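Local coordinates for putative cytoplasmic protein (Salmonella typhimurium, PDB 4JUR) that probably cleaves amide bonds of bacterial cell-wall peptidoglycan, as an amidase effector of the type VI secretion system (Tae4 family), at residues C59-S64 / K89-R94; N17-N22 / T70-A75; P116-F121 / C154-D159. One frame throughout, in Å; residues are numbered along the deposited sequence.

Overall arrangement
Contact 1 is the buried one of the three, its centre about 8 Å from the centre of the chain; it couples a helix to a strand through a serine hydroxyl that bonds within the helix and to the strand. Contacts 2 and 3 are partly buried, centred about 13 and 16 Å from the chain centre. Contact 2 shares the helix 59-69 neighbourhood but holds its loop by a ring laid over a peptide group, with no hydrogen bond across; its Ile74 packs on Ser64 and Ile92 of contact 1. Contact 3, across the chain's centre from contact 1, ties two loops of the four-stranded sheet with one backbone bond and the packing of Leu156 between Pro116, Gln118 and Phe121.

Contact 1: residues C59-S64 / K89-R94; sequences CPIRMS and KFYIYR
Ser64 and Ile92 join helix 59-69 to strand 90-92 on the helical side of what is, by its clan CA family, probably a papain-like fold; the axes of segment 59-64 and strand 90-92 approach to 6.9 Å, their N-to-C directions 142° apart. Ser64 shows how a small side chain can serve both elements. Its CB packs obliquely against the Tyr91 ring, 3.6 Å from CD1. With OG beside the backbone N (chi1 -76°), the hydroxyl turns back along the helix and gives its proton to Pro60 O, 3.0 Å from OG. That leaves OG to accept from Ile92 N, also at 3.0 Å, in a bent bond of 140°. One bond given and one received fix the rotation of the hydroxyl. Pro60 O in turn takes Ser64 N and Ser64 OG from opposite faces of its carbonyl plane. Ile61 adds apolar packing: CG2 lies 4.2 Å from Tyr91 CD1 and CD1 3.9 Å from Tyr93 CB, while its backbone O sits at the edge of the Tyr91 ring. Tyr91 OH is held by Asp87, and Tyr93 OH bonds to Ala52 N of a neighbouring subunit. At the start of the helix, Pro60 CG rests 3.6 Å from Tyr93 O.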
ATOM      1  N   CYS A  59       8.000  24.952   2.916  1.00 40.29           N
ATOM      2  CA  CYS A  59       8.513  25.946   1.979  1.00 41.53           C
ATOM      3  C   CYS A  59       7.434  26.891   1.390  1.00 39.94           C
ATOM      4  O   CYS A  59       7.575  28.127   1.465  1.00 39.13           O
ATOM      5  CB  CYS A  59       9.366  25.263   0.896  1.00 40.82           C
ATOM      6  SG  CYS A  59       9.299  26.045  -0.735  1.00 48.40           S
ATOM      7  N   PRO A  60       6.342  26.323   0.838  1.00 40.96           N
ATOM      8  CA  PRO A  60       5.320  27.238   0.327  1.00 42.41           C
ATOM      9  C   PRO A  60       4.555  27.939   1.458  1.00 40.19           C
ATOM     10  O   PRO A  60       4.037  29.027   1.259  1.00 43.26           O
ATOM     11  CB  PRO A  60       4.402  26.321  -0.509  1.00 42.22           C
ATOM     12  CG  PRO A  60       4.595  24.958   0.061  1.00 40.42           C
ATOM     13  CD  PRO A  60       5.988  24.904   0.607  1.00 39.03           C
ATOM     14  N   ILE A  61       4.490  27.336   2.634  1.00 40.72           N
ATOM     15  CA  ILE A  61       3.894  28.024   3.773  1.00 41.68           C
ATOM     16  C   ILE A  61       4.687  29.296   4.127  1.00 43.84           C
ATOM     17  O   ILE A  61       4.103  30.342   4.396  1.00 42.53           O
ATOM     18  CB  ILE A  61       3.844  27.131   5.025  1.00 40.10           C
ATOM     19  CG1 ILE A  61       3.288  25.737   4.702  1.00 41.88           C
ATOM     20  CG2 ILE A  61       3.019  27.808   6.103  1.00 43.43           C
ATOM     21  CD1 ILE A  61       1.790  25.695   4.458  1.00 38.97           C
ATOM     22  N   ARG A  62       6.014  29.181   4.143  1.00 41.99           N
ATOM     23  CA  ARG A  62       6.897  30.290   4.468  1.00 42.41           C
ATOM     24  C   ARG A  62       6.793  31.363   3.415  1.00 45.81           C
ATOM     25  O   ARG A  62       6.818  32.547   3.731  1.00 44.46           O
ATOM     26  CB  ARG A  62       8.350  29.835   4.522  1.00 42.21           C
ATOM     27  CG  ARG A  62       8.663  28.817   5.590  1.00 43.64           C
ATOM     28  CD  ARG A  62      10.104  28.387   5.490  1.00 40.65           C
ATOM     29  NE  ARG A  62      10.440  27.410   6.511  1.00 44.33           N
ATOM     30  CZ  ARG A  62      10.816  26.153   6.272  1.00 46.66           C
ATOM     31  NH1 ARG A  62      10.923  25.693   5.021  1.00 46.56           N
ATOM     32  NH2 ARG A  62      11.096  25.353   7.293  1.00 44.17           N
HETATM   33  N   MSE A  63       6.710  30.960   2.151  1.00 45.91           N
HETATM   34  CA  MSE A  63       6.649  31.984   1.114  1.00 46.39           C
HETATM   35  C   MSE A  63       5.305  32.698   1.208  1.00 46.75           C
HETATM   36  O   MSE A  63       5.206  33.923   1.015  1.00 47.36           O
HETATM   37  CB  MSE A  63       6.908  31.397  -0.278  1.00 46.34           C
HETATM   38  CG  MSE A  63       7.179  32.449  -1.375  1.00 53.25           C
HETATM   39 SE   MSE A  63       8.599  33.793  -0.967  1.00 80.89          SE
HETATM   40  CE  MSE A  63      10.034  32.605  -0.310  1.00 43.80           C
ATOM     41  N   SER A  64       4.280  31.926   1.556  1.00 45.22           N
ATOM     42  CA  SER A  64       2.947  32.478   1.810  1.00 49.61           C
ATOM     43  C   SER A  64       2.975  33.495   2.963  1.00 49.07           C
ATOM     44  O   SER A  64       2.356  34.557   2.896  1.00 49.29           O
ATOM     45  CB  SER A  64       1.942  31.357   2.122  1.00 48.34           C
ATOM     46  OG  SER A  64       1.551  30.662   0.944  1.00 48.74           O
ATOM     47  N   LYS A  89      -5.528  35.001   7.480  1.00 61.68           N
ATOM     48  CA  LYS A  89      -4.919  35.163   6.158  1.00 58.80           C
ATOM     49  C   LYS A  89      -4.728  33.778   5.547  1.00 56.53           C
ATOM     50  O   LYS A  89      -4.944  32.770   6.214  1.00 55.69           O
ATOM     51  CB  LYS A  89      -3.576  35.903   6.245  1.00 54.17           C
ATOM     52  CG  LYS A  89      -3.657  37.313   6.807  1.00 56.29           C
ATOM     53  CD  LYS A  89      -2.333  38.065   6.629  1.00 61.64           C
ATOM     54  CE  LYS A  89      -2.263  39.366   7.459  1.00 65.78           C
ATOM     55  NZ  LYS A  89      -1.472  39.220   8.737  1.00 57.59           N
ATOM     56  N   PHE A  90      -4.303  33.729   4.291  1.00 55.82           N
ATOM     57  CA  PHE A  90      -4.327  32.483   3.540  1.00 52.25           C
ATOM     58  C   PHE A  90      -2.972  31.990   3.103  1.00 51.41           C
ATOM     59  O   PHE A  90      -2.133  32.752   2.632  1.00 50.53           O
ATOM     60  CB  PHE A  90      -5.275  32.602   2.357  1.00 56.33           C
ATOM     61  CG  PHE A  90      -6.673  32.927   2.770  1.00 59.95           C
ATOM     62  CD1 PHE A  90      -7.529  31.922   3.198  1.00 59.58           C
ATOM     63  CD2 PHE A  90      -7.113  34.244   2.795  1.00 61.05           C
ATOM     64  CE1 PHE A  90      -8.816  32.214   3.607  1.00 64.16           C
ATOM     65  CE2 PHE A  90      -8.401  34.551   3.209  1.00 65.69           C
ATOM     66  CZ  PHE A  90      -9.257  33.530   3.615  1.00 66.59           C
ATOM     67  N   TYR A  91      -2.785  30.685   3.273  1.00 50.49           N
ATOM     68  CA  TYR A  91      -1.516  30.020   3.035  1.00 48.01           C
ATOM     69  C   TYR A  91      -1.673  28.885   2.019  1.00 47.82           C
ATOM     70  O   TYR A  91      -2.436  27.927   2.219  1.00 44.66           O
ATOM     71  CB  TYR A  91      -0.917  29.538   4.358  1.00 45.18           C
ATOM     72  CG  TYR A  91      -0.660  30.695   5.295  1.00 49.97           C
ATOM     73  CD1 TYR A  91       0.608  31.231   5.431  1.00 47.29           C
ATOM     74  CD2 TYR A  91      -1.702  31.281   6.015  1.00 50.99           C
ATOM     75  CE1 TYR A  91       0.841  32.305   6.271  1.00 49.62           C
ATOM     76  CE2 TYR A  91      -1.480  32.351   6.856  1.00 52.45           C
ATOM     77  CZ  TYR A  91      -0.204  32.864   6.983  1.00 53.36           C
ATOM     78  OH  TYR A  91       0.032  33.945   7.819  1.00 55.44           O
ATOM     79  N   ILE A  92      -0.956  29.045   0.910  1.00 45.58           N
ATOM     80  CA  ILE A  92      -0.863  28.046  -0.136  1.00 43.61           C
ATOM     81  C   ILE A  92       0.086  26.956   0.360  1.00 41.75           C
ATOM     82  O   ILE A  92       1.177  27.263   0.815  1.00 40.52           O
ATOM     83  CB  ILE A  92      -0.323  28.694  -1.411  1.00 41.93           C
ATOM     84  CG1 ILE A  92      -1.350  29.679  -1.968  1.00 41.29           C
ATOM     85  CG2 ILE A  92       0.065  27.649  -2.440  1.00 45.11           C
ATOM     86  CD1 ILE A  92      -0.870  30.422  -3.202  1.00 46.02           C
ATOM     87  N   TYR A  93      -0.345  25.698   0.300  1.00 36.01           N
ATOM     88  CA  TYR A  93       0.418  24.605   0.896  1.00 39.75           C
ATOM     89  C   TYR A  93       1.095  23.652  -0.111  1.00 38.16           C
ATOM     90  O   TYR A  93       1.763  22.691   0.285  1.00 35.79           O
ATOM     91  CB  TYR A  93      -0.439  23.816   1.915  1.00 38.52           C
ATOM     92  CG  TYR A  93      -1.811  23.413   1.410  1.00 41.57           C
ATOM     93  CD1 TYR A  93      -2.013  22.198   0.772  1.00 40.87           C
ATOM     94  CD2 TYR A  93      -2.908  24.261   1.567  1.00 43.80           C
ATOM     95  CE1 TYR A  93      -3.276  21.835   0.316  1.00 43.44           C
ATOM     96  CE2 TYR A  93      -4.165  23.920   1.103  1.00 41.62           C
ATOM     97  CZ  TYR A  93      -4.348  22.706   0.482  1.00 46.25           C
ATOM     98  OH  TYR A  93      -5.606  22.363   0.027  1.00 47.57           O
ATOM     99  N   ARG A  94       0.935  23.911  -1.402  1.00 38.12           N
ATOM    100  CA  ARG A  94       1.571  23.051  -2.397  1.00 40.55           C
ATOM    101  C   ARG A  94       2.609  23.837  -3.162  1.00 39.29           C
ATOM    102  O   ARG A  94       2.356  24.975  -3.555  1.00 38.56           O
ATOM    103  CB  ARG A  94       0.554  22.462  -3.379  1.00 39.76           C
ATOM    104  CG  ARG A  94      -0.560  21.676  -2.751  1.00 39.43           C
ATOM    105  CD  ARG A  94      -1.224  20.801  -3.783  1.00 36.79           C
ATOM    106  NE  ARG A  94      -1.920  19.691  -3.152  1.00 38.01           N
ATOM    107  CZ  ARG A  94      -3.233  19.660  -2.948  1.00 39.79           C
ATOM    108  NH1 ARG A  94      -3.990  20.676  -3.339  1.00 41.82           N
ATOM    109  NH2 ARG A  94      -3.788  18.612  -2.356  1.00 36.23           N
TER

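Contact 2: residues N17-N22 / T70-A75; sequences NRPSFN and TGFPIA
Phe72 lays one face of its ring over the peptide group that joins Arg18 to Pro19, an instance of an aromatic side chain using backbone as its packing partner. Arg18 C and Pro19 N each lie 3.4 Å above the ring plane, displaced toward the rim. Over the same face, Pro19 CD makes a CH-pi contact 4.2 Å from the ring centroid and 21° off its normal. Phe72 CG stands beside its own backbone N (chi1 -64°), which sends the ring out from the loop after helix 59-69 toward the N-terminal run. CZ then comes 3.3 Å from Arg18 O, and CE1 meets Asn17 C obliquely. Beyond the ring, Pro19 CB touches Thr70 OG1 at 3.4 Å; that hydroxyl is hydrogen-bonded to Val66 O, back in helix 59-69. Met106 of helix 95-106 packs on both Arg18 and Pro19, and a salt bridge to Asp110 ties down the Arg18 side chain. No hydrogen bond spans the two segments, so the match between loop and N-terminal run probably rests on shape and dispersion, with a possible contribution from the peptide group and the proline C-H over the ring face.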
ATOM      1  N   ASN A  17       2.960  46.440  -6.676  1.00 82.30           N
ATOM      2  CA  ASN A  17       2.760  45.061  -7.151  1.00 80.42           C
ATOM      3  C   ASN A  17       3.585  43.985  -6.430  1.00 73.82           C
ATOM      4  O   ASN A  17       3.120  42.857  -6.237  1.00 70.83           O
ATOM      5  CB  ASN A  17       3.003  44.976  -8.672  1.00 81.99           C
ATOM      6  CG  ASN A  17       4.221  45.780  -9.123  1.00 79.94           C
ATOM      7  OD1 ASN A  17       5.164  45.989  -8.353  1.00 77.40           O
ATOM      8  ND2 ASN A  17       4.199  46.240 -10.376  1.00 77.30           N
ATOM      9  N   ARG A  18       4.812  44.338  -6.050  1.00 73.78           N
ATOM     10  CA  ARG A  18       5.716  43.421  -5.359  1.00 69.12           C
ATOM     11  C   ARG A  18       6.167  44.030  -4.040  1.00 67.03           C
ATOM     12  O   ARG A  18       6.318  45.242  -3.945  1.00 72.15           O
ATOM     13  CB  ARG A  18       6.961  43.151  -6.211  1.00 64.97           C
ATOM     14  CG  ARG A  18       6.708  42.541  -7.566  1.00 59.04           C
ATOM     15  CD  ARG A  18       8.026  42.354  -8.244  1.00 55.97           C
ATOM     16  NE  ARG A  18       7.889  41.964  -9.640  1.00 57.86           N
ATOM     17  CZ  ARG A  18       8.917  41.619 -10.410  1.00 56.14           C
ATOM     18  NH1 ARG A  18      10.142  41.617  -9.901  1.00 54.56           N
ATOM     19  NH2 ARG A  18       8.728  41.267 -11.681  1.00 58.56           N
ATOM     20  N   PRO A  19       6.411  43.190  -3.027  1.00 63.29           N
ATOM     21  CA  PRO A  19       6.985  43.641  -1.755  1.00 65.06           C
ATOM     22  C   PRO A  19       8.404  44.122  -1.956  1.00 64.51           C
ATOM     23  O   PRO A  19       8.942  43.976  -3.051  1.00 64.07           O
ATOM     24  CB  PRO A  19       7.008  42.366  -0.910  1.00 65.85           C
ATOM     25  CG  PRO A  19       7.095  41.265  -1.915  1.00 65.13           C
ATOM     26  CD  PRO A  19       6.245  41.729  -3.065  1.00 65.59           C
ATOM     27  N   SER A  20       9.007  44.678  -0.912  1.00 61.80           N
ATOM     28  CA  SER A  20      10.370  45.175  -1.006  1.00 60.60           C
ATOM     29  C   SER A  20      11.284  44.094  -0.472  1.00 58.88           C
ATOM     30  O   SER A  20      10.845  43.241   0.294  1.00 62.47           O
ATOM     31  CB  SER A  20      10.534  46.457  -0.181  1.00 63.99           C
ATOM     32  OG  SER A  20      10.983  46.170   1.140  1.00 64.58           O
ATOM     33  N   PHE A  21      12.556  44.126  -0.843  1.00 57.48           N
ATOM     34  CA  PHE A  21      13.434  43.041  -0.441  1.00 54.34           C
ATOM     35  C   PHE A  21      13.708  42.924   1.061  1.00 58.12           C
ATOM     36  O   PHE A  21      13.628  41.832   1.613  1.00 59.05           O
ATOM     37  CB  PHE A  21      14.754  43.050  -1.198  1.00 52.74           C
ATOM     38  CG  PHE A  21      15.559  41.823  -0.948  1.00 53.95           C
ATOM     39  CD1 PHE A  21      15.262  40.644  -1.620  1.00 50.64           C
ATOM     40  CD2 PHE A  21      16.567  41.816   0.005  1.00 53.77           C
ATOM     41  CE1 PHE A  21      15.983  39.488  -1.377  1.00 50.50           C
ATOM     42  CE2 PHE A  21      17.290  40.668   0.257  1.00 52.31           C
ATOM     43  CZ  PHE A  21      16.996  39.497  -0.441  1.00 52.32           C
ATOM     44  N   ASN A  22      14.057  44.021   1.723  1.00 61.76           N
ATOM     45  CA  ASN A  22      14.424  43.938   3.144  1.00 61.90           C
ATOM     46  C   ASN A  22      13.301  43.425   4.049  1.00 57.79           C
ATOM     47  O   ASN A  22      13.546  42.605   4.957  1.00 55.38           O
ATOM     48  CB  ASN A  22      14.981  45.273   3.648  1.00 63.27           C
ATOM     49  CG  ASN A  22      16.447  45.451   3.293  1.00 66.78           C
ATOM     50  OD1 ASN A  22      17.233  44.507   3.387  1.00 66.20           O
ATOM     51  ND2 ASN A  22      16.820  46.657   2.869  1.00 68.23           N
ATOM     52  N   THR A  70       4.121  41.215   4.286  1.00 63.02           N
ATOM     53  CA  THR A  70       4.731  42.351   3.620  1.00 64.11           C
ATOM     54  C   THR A  70       3.713  43.117   2.787  1.00 64.00           C
ATOM     55  O   THR A  70       4.077  43.832   1.854  1.00 66.55           O
ATOM     56  CB  THR A  70       5.891  41.907   2.724  1.00 62.83           C
ATOM     57  OG1 THR A  70       5.398  40.981   1.753  1.00 61.33           O
ATOM     58  CG2 THR A  70       6.983  41.246   3.551  1.00 58.57           C
ATOM     59  N   GLY A  71       2.437  42.960   3.127  1.00 64.19           N
ATOM     60  CA  GLY A  71       1.375  43.706   2.477  1.00 64.00           C
ATOM     61  C   GLY A  71       1.004  43.279   1.064  1.00 62.88           C
ATOM     62  O   GLY A  71       0.551  44.096   0.264  1.00 63.55           O
ATOM     63  N   PHE A  72       1.207  42.007   0.739  1.00 62.23           N
ATOM     64  CA  PHE A  72       0.739  41.475  -0.546  1.00 66.58           C
ATOM     65  C   PHE A  72       0.081  40.125  -0.320  1.00 64.58           C
ATOM     66  O   PHE A  72       0.618  39.074  -0.690  1.00 63.82           O
ATOM     67  CB  PHE A  72       1.865  41.415  -1.580  1.00 61.31           C
ATOM     68  CG  PHE A  72       2.394  42.761  -1.946  1.00 61.93           C
ATOM     69  CD1 PHE A  72       1.953  43.402  -3.083  1.00 65.02           C
ATOM     70  CD2 PHE A  72       3.307  43.400  -1.134  1.00 62.75           C
ATOM     71  CE1 PHE A  72       2.428  44.657  -3.413  1.00 70.71           C
ATOM     72  CE2 PHE A  72       3.781  44.653  -1.453  1.00 67.49           C
ATOM     73  CZ  PHE A  72       3.346  45.282  -2.598  1.00 68.40           C
ATOM     74  N   PRO A  73      -1.100  40.165   0.297  1.00 59.35           N
ATOM     75  CA  PRO A  73      -1.738  38.993   0.875  1.00 60.72           C
ATOM     76  C   PRO A  73      -2.252  38.129  -0.241  1.00 62.44           C
ATOM     77  O   PRO A  73      -2.616  38.660  -1.296  1.00 65.39           O
ATOM     78  CB  PRO A  73      -2.921  39.590   1.656  1.00 62.83           C
ATOM     79  CG  PRO A  73      -2.666  41.082   1.691  1.00 62.61           C
ATOM     80  CD  PRO A  73      -1.955  41.348   0.410  1.00 59.89           C
ATOM     81  N   ILE A  74      -2.257  36.819  -0.017  1.00 62.08           N
ATOM     82  CA  ILE A  74      -2.845  35.882  -0.957  1.00 58.71           C
ATOM     83  C   ILE A  74      -4.345  36.062  -0.855  1.00 57.97           C
ATOM     84  O   ILE A  74      -4.915  35.929   0.224  1.00 57.62           O
ATOM     85  CB  ILE A  74      -2.432  34.438  -0.631  1.00 54.06           C
ATOM     86  CG1 ILE A  74      -0.947  34.247  -0.945  1.00 51.40           C
ATOM     87  CG2 ILE A  74      -3.259  33.459  -1.429  1.00 54.05           C
ATOM     88  CD1 ILE A  74      -0.276  33.171  -0.103  1.00 50.10           C
ATOM     89  N   ALA A  75      -4.966  36.397  -1.981  1.00 60.74           N
ATOM     90  CA  ALA A  75      -6.391  36.673  -2.039  1.00 60.93           C
ATOM     91  C   ALA A  75      -7.216  35.448  -1.641  1.00 63.93           C
ATOM     92  O   ALA A  75      -6.827  34.323  -1.945  1.00 62.39           O
ATOM     93  CB  ALA A  75      -6.757  37.139  -3.435  1.00 61.06           C
TER

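Contact 3: residues P116-F121 / C154-D159; sequences PKQSDF and CHLLND
Leu156 and Leu157 bring the type II beta turn 156-159 against the 116-121 segment, joining two loops of the four-stranded antiparallel sheet in a probable papain-like (clan CA) fold. At the centre is a single backbone bond: Leu157 N donates to Pro116 O over 2.9 Å, with an N-H...O angle of 154° and the donor lying in the carbonyl plane. Leu157 also brings its CB to 3.4 Å from Pro116 O, so apolar carbon flanks the bonded oxygen. Leu156 packs beside this bond. Its two methyls divide the work: CD2 meets Pro116 CB at 3.7 Å and reaches Phe121 CE2 obliquely at 4.1 Å, whereas CD1 packs on Gln118 CG at 3.6 Å. A bend in the glutamine chain (chi2 108°) then curls OE1 back over Leu156 CB, 3.9 Å away.

The next shell holds these groups in place. On the proline side, Phe121 turns its ring edge to Pro116 CB, and the 3-10 segment 118-120 is held by Asp120 N bonding to Lys117 O and Phe121 N to Gln118 O. Ile128 and Val130 of strand 126-133 also pack on Leu156, placing it against the sheet. Just before the turn in sequence, the disulfide of Cys154 with Cys150 ties the chain, and His155 meets the rings of Trp135 and His141 edge-to-face. The turn itself is closed by Asp159 N to Leu156 O at 3.2 Å. The side chain of Asp159 folds back as a second brace: His155 N donates to Asp159 OD2 at 3.0 Å, approaching from 54° out of the carboxylate plane, while Asp159 OD1 accepts from Asp161 N.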
ATOM      1  N   PRO A 116      21.037  26.244 -13.488  1.00 38.28           N
ATOM      2  CA  PRO A 116      21.366  27.430 -12.698  1.00 38.52           C
ATOM      3  C   PRO A 116      22.390  27.207 -11.581  1.00 42.99           C
ATOM      4  O   PRO A 116      22.314  26.231 -10.840  1.00 40.81           O
ATOM      5  CB  PRO A 116      20.016  27.831 -12.101  1.00 38.84           C
ATOM      6  CG  PRO A 116      19.271  26.597 -11.989  1.00 38.47           C
ATOM      7  CD  PRO A 116      19.723  25.692 -13.115  1.00 39.92           C
ATOM      8  N   LYS A 117      23.347  28.130 -11.480  1.00 44.51           N
ATOM      9  CA  LYS A 117      24.292  28.172 -10.369  1.00 45.80           C
ATOM     10  C   LYS A 117      24.294  29.603  -9.862  1.00 44.21           C
ATOM     11  O   LYS A 117      23.803  30.493 -10.552  1.00 45.53           O
ATOM     12  CB  LYS A 117      25.694  27.740 -10.816  1.00 46.68           C
ATOM     13  CG  LYS A 117      26.278  28.610 -11.909  1.00 46.91           C
ATOM     14  CD  LYS A 117      27.512  28.006 -12.552  1.00 45.90           C
ATOM     15  CE  LYS A 117      28.112  28.974 -13.579  1.00 44.27           C
ATOM     16  NZ  LYS A 117      29.369  28.502 -14.188  1.00 40.12           N
ATOM     17  N   GLN A 118      24.831  29.819  -8.663  1.00 46.61           N
ATOM     18  CA  GLN A 118      24.789  31.134  -8.013  1.00 48.71           C
ATOM     19  C   GLN A 118      25.277  32.301  -8.865  1.00 47.68           C
ATOM     20  O   GLN A 118      24.630  33.354  -8.903  1.00 46.33           O
ATOM     21  CB  GLN A 118      25.570  31.124  -6.709  1.00 48.74           C
ATOM     22  CG  GLN A 118      24.841  30.455  -5.573  1.00 51.00           C
ATOM     23  CD  GLN A 118      25.466  29.125  -5.233  1.00 55.67           C
ATOM     24  OE1 GLN A 118      25.330  28.155  -5.991  1.00 54.00           O
ATOM     25  NE2 GLN A 118      26.195  29.075  -4.106  1.00 52.29           N
ATOM     26  N   SER A 119      26.402  32.102  -9.550  1.00 45.57           N
ATOM     27  CA  SER A 119      27.018  33.149 -10.351  1.00 45.32           C
ATOM     28  C   SER A 119      26.046  33.757 -11.374  1.00 49.06           C
ATOM     29  O   SER A 119      26.171  34.931 -11.729  1.00 49.10           O
ATOM     30  CB  SER A 119      28.300  32.637 -11.023  1.00 46.66           C
ATOM     31  OG  SER A 119      28.026  31.743 -12.097  1.00 51.71           O
ATOM     32  N   ASP A 120      25.066  32.968 -11.816  1.00 47.91           N
ATOM     33  CA  ASP A 120      24.090  33.403 -12.815  1.00 44.73           C
ATOM     34  C   ASP A 120      23.113  34.443 -12.299  1.00 48.83           C
ATOM     35  O   ASP A 120      22.453  35.122 -13.090  1.00 49.23           O
ATOM     36  CB  ASP A 120      23.262  32.219 -13.292  1.00 45.45           C
ATOM     37  CG  ASP A 120      23.987  31.365 -14.301  1.00 49.60           C
ATOM     38  OD1 ASP A 120      24.672  31.921 -15.202  1.00 49.36           O
ATOM     39  OD2 ASP A 120      23.855  30.126 -14.187  1.00 49.51           O
ATOM     40  N   PHE A 121      22.993  34.550 -10.980  1.00 47.19           N
ATOM     41  CA  PHE A 121      22.006  35.440 -10.391  1.00 47.38           C
ATOM     42  C   PHE A 121      22.688  36.579  -9.661  1.00 47.36           C
ATOM     43  O   PHE A 121      22.081  37.257  -8.842  1.00 48.00           O
ATOM     44  CB  PHE A 121      21.080  34.657  -9.455  1.00 44.25           C
ATOM     45  CG  PHE A 121      20.274  33.631 -10.163  1.00 46.27           C
ATOM     46  CD1 PHE A 121      19.029  33.958 -10.696  1.00 46.42           C
ATOM     47  CD2 PHE A 121      20.772  32.348 -10.352  1.00 45.12           C
ATOM     48  CE1 PHE A 121      18.284  33.011 -11.381  1.00 44.44           C
ATOM     49  CE2 PHE A 121      20.042  31.404 -11.043  1.00 43.43           C
ATOM     50  CZ  PHE A 121      18.793  31.738 -11.560  1.00 44.26           C
ATOM     51  N   CYS A 154      19.598  27.467  -1.440  1.00 47.63           N
ATOM     52  CA  CYS A 154      19.215  27.825  -2.793  1.00 44.56           C
ATOM     53  C   CYS A 154      18.855  26.609  -3.612  1.00 45.05           C
ATOM     54  O   CYS A 154      17.994  26.679  -4.483  1.00 45.68           O
ATOM     55  CB  CYS A 154      20.341  28.594  -3.479  1.00 48.12           C
ATOM     56  SG  CYS A 154      20.711  30.157  -2.672  1.00 54.91           S
ATOM     57  N   HIS A 155      19.519  25.494  -3.327  1.00 45.26           N
ATOM     58  CA  HIS A 155      19.424  24.290  -4.149  1.00 44.10           C
ATOM     59  C   HIS A 155      19.730  24.528  -5.613  1.00 44.26           C
ATOM     60  O   HIS A 155      19.106  23.932  -6.480  1.00 46.30           O
ATOM     61  CB  HIS A 155      18.071  23.612  -3.984  1.00 40.14           C
ATOM     62  CG  HIS A 155      17.854  23.085  -2.608  1.00 44.39           C
ATOM     63  ND1 HIS A 155      18.480  21.949  -2.143  1.00 43.09           N
ATOM     64  CD2 HIS A 155      17.114  23.558  -1.578  1.00 43.68           C
ATOM     65  CE1 HIS A 155      18.116  21.732  -0.893  1.00 45.25           C
ATOM     66  NE2 HIS A 155      17.293  22.697  -0.526  1.00 47.07           N
ATOM     67  N   LEU A 156      20.685  25.414  -5.876  1.00 42.52           N
ATOM     68  CA  LEU A 156      21.223  25.604  -7.209  1.00 42.88           C
ATOM     69  C   LEU A 156      22.234  24.494  -7.473  1.00 41.27           C
ATOM     70  O   LEU A 156      22.353  23.564  -6.692  1.00 43.80           O
ATOM     71  CB  LEU A 156      21.863  26.994  -7.325  1.00 45.45           C
ATOM     72  CG  LEU A 156      20.873  28.160  -7.164  1.00 44.97           C
ATOM     73  CD1 LEU A 156      21.587  29.464  -6.883  1.00 48.35           C
ATOM     74  CD2 LEU A 156      19.987  28.319  -8.386  1.00 41.25           C
ATOM     75  N   LEU A 157      22.954  24.565  -8.579  1.00 45.13           N
ATOM     76  CA  LEU A 157      23.890  23.495  -8.918  1.00 47.29           C
ATOM     77  C   LEU A 157      24.933  23.309  -7.824  1.00 48.29           C
ATOM     78  O   LEU A 157      25.554  24.286  -7.384  1.00 47.25           O
ATOM     79  CB  LEU A 157      24.581  23.782 -10.252  1.00 46.78           C
ATOM     80  CG  LEU A 157      23.901  23.301 -11.532  1.00 45.44           C
ATOM     81  CD1 LEU A 157      24.688  23.802 -12.720  1.00 47.09           C
ATOM     82  CD2 LEU A 157      23.831  21.796 -11.573  1.00 45.83           C
ATOM     83  N   ASN A 158      25.086  22.058  -7.381  1.00 49.87           N
ATOM     84  CA  ASN A 158      26.089  21.651  -6.377  1.00 52.48           C
ATOM     85  C   ASN A 158      25.780  21.978  -4.916  1.00 53.10           C
ATOM     86  O   ASN A 158      26.651  21.820  -4.064  1.00 59.03           O
ATOM     87  CB  ASN A 158      27.500  22.189  -6.705  1.00 54.55           C
ATOM     88  CG  ASN A 158      28.236  21.357  -7.758  1.00 62.45           C
ATOM     89  OD1 ASN A 158      27.657  20.452  -8.396  1.00 55.61           O
ATOM     90  ND2 ASN A 158      29.534  21.674  -7.956  1.00 62.83           N
ATOM     91  N   ASP A 159      24.576  22.455  -4.622  1.00 51.68           N
ATOM     92  CA  ASP A 159      24.206  22.724  -3.238  1.00 50.44           C
ATOM     93  C   ASP A 159      24.378  21.417  -2.475  1.00 54.34           C
ATOM     94  O   ASP A 159      23.893  20.366  -2.913  1.00 56.03           O
ATOM     95  CB  ASP A 159      22.754  23.197  -3.151  1.00 51.97           C
ATOM     96  CG  ASP A 159      22.392  23.795  -1.782  1.00 53.56           C
ATOM     97  OD1 ASP A 159      22.466  23.074  -0.751  1.00 54.39           O
ATOM     98  OD2 ASP A 159      21.997  24.988  -1.747  1.00 50.51           O
TER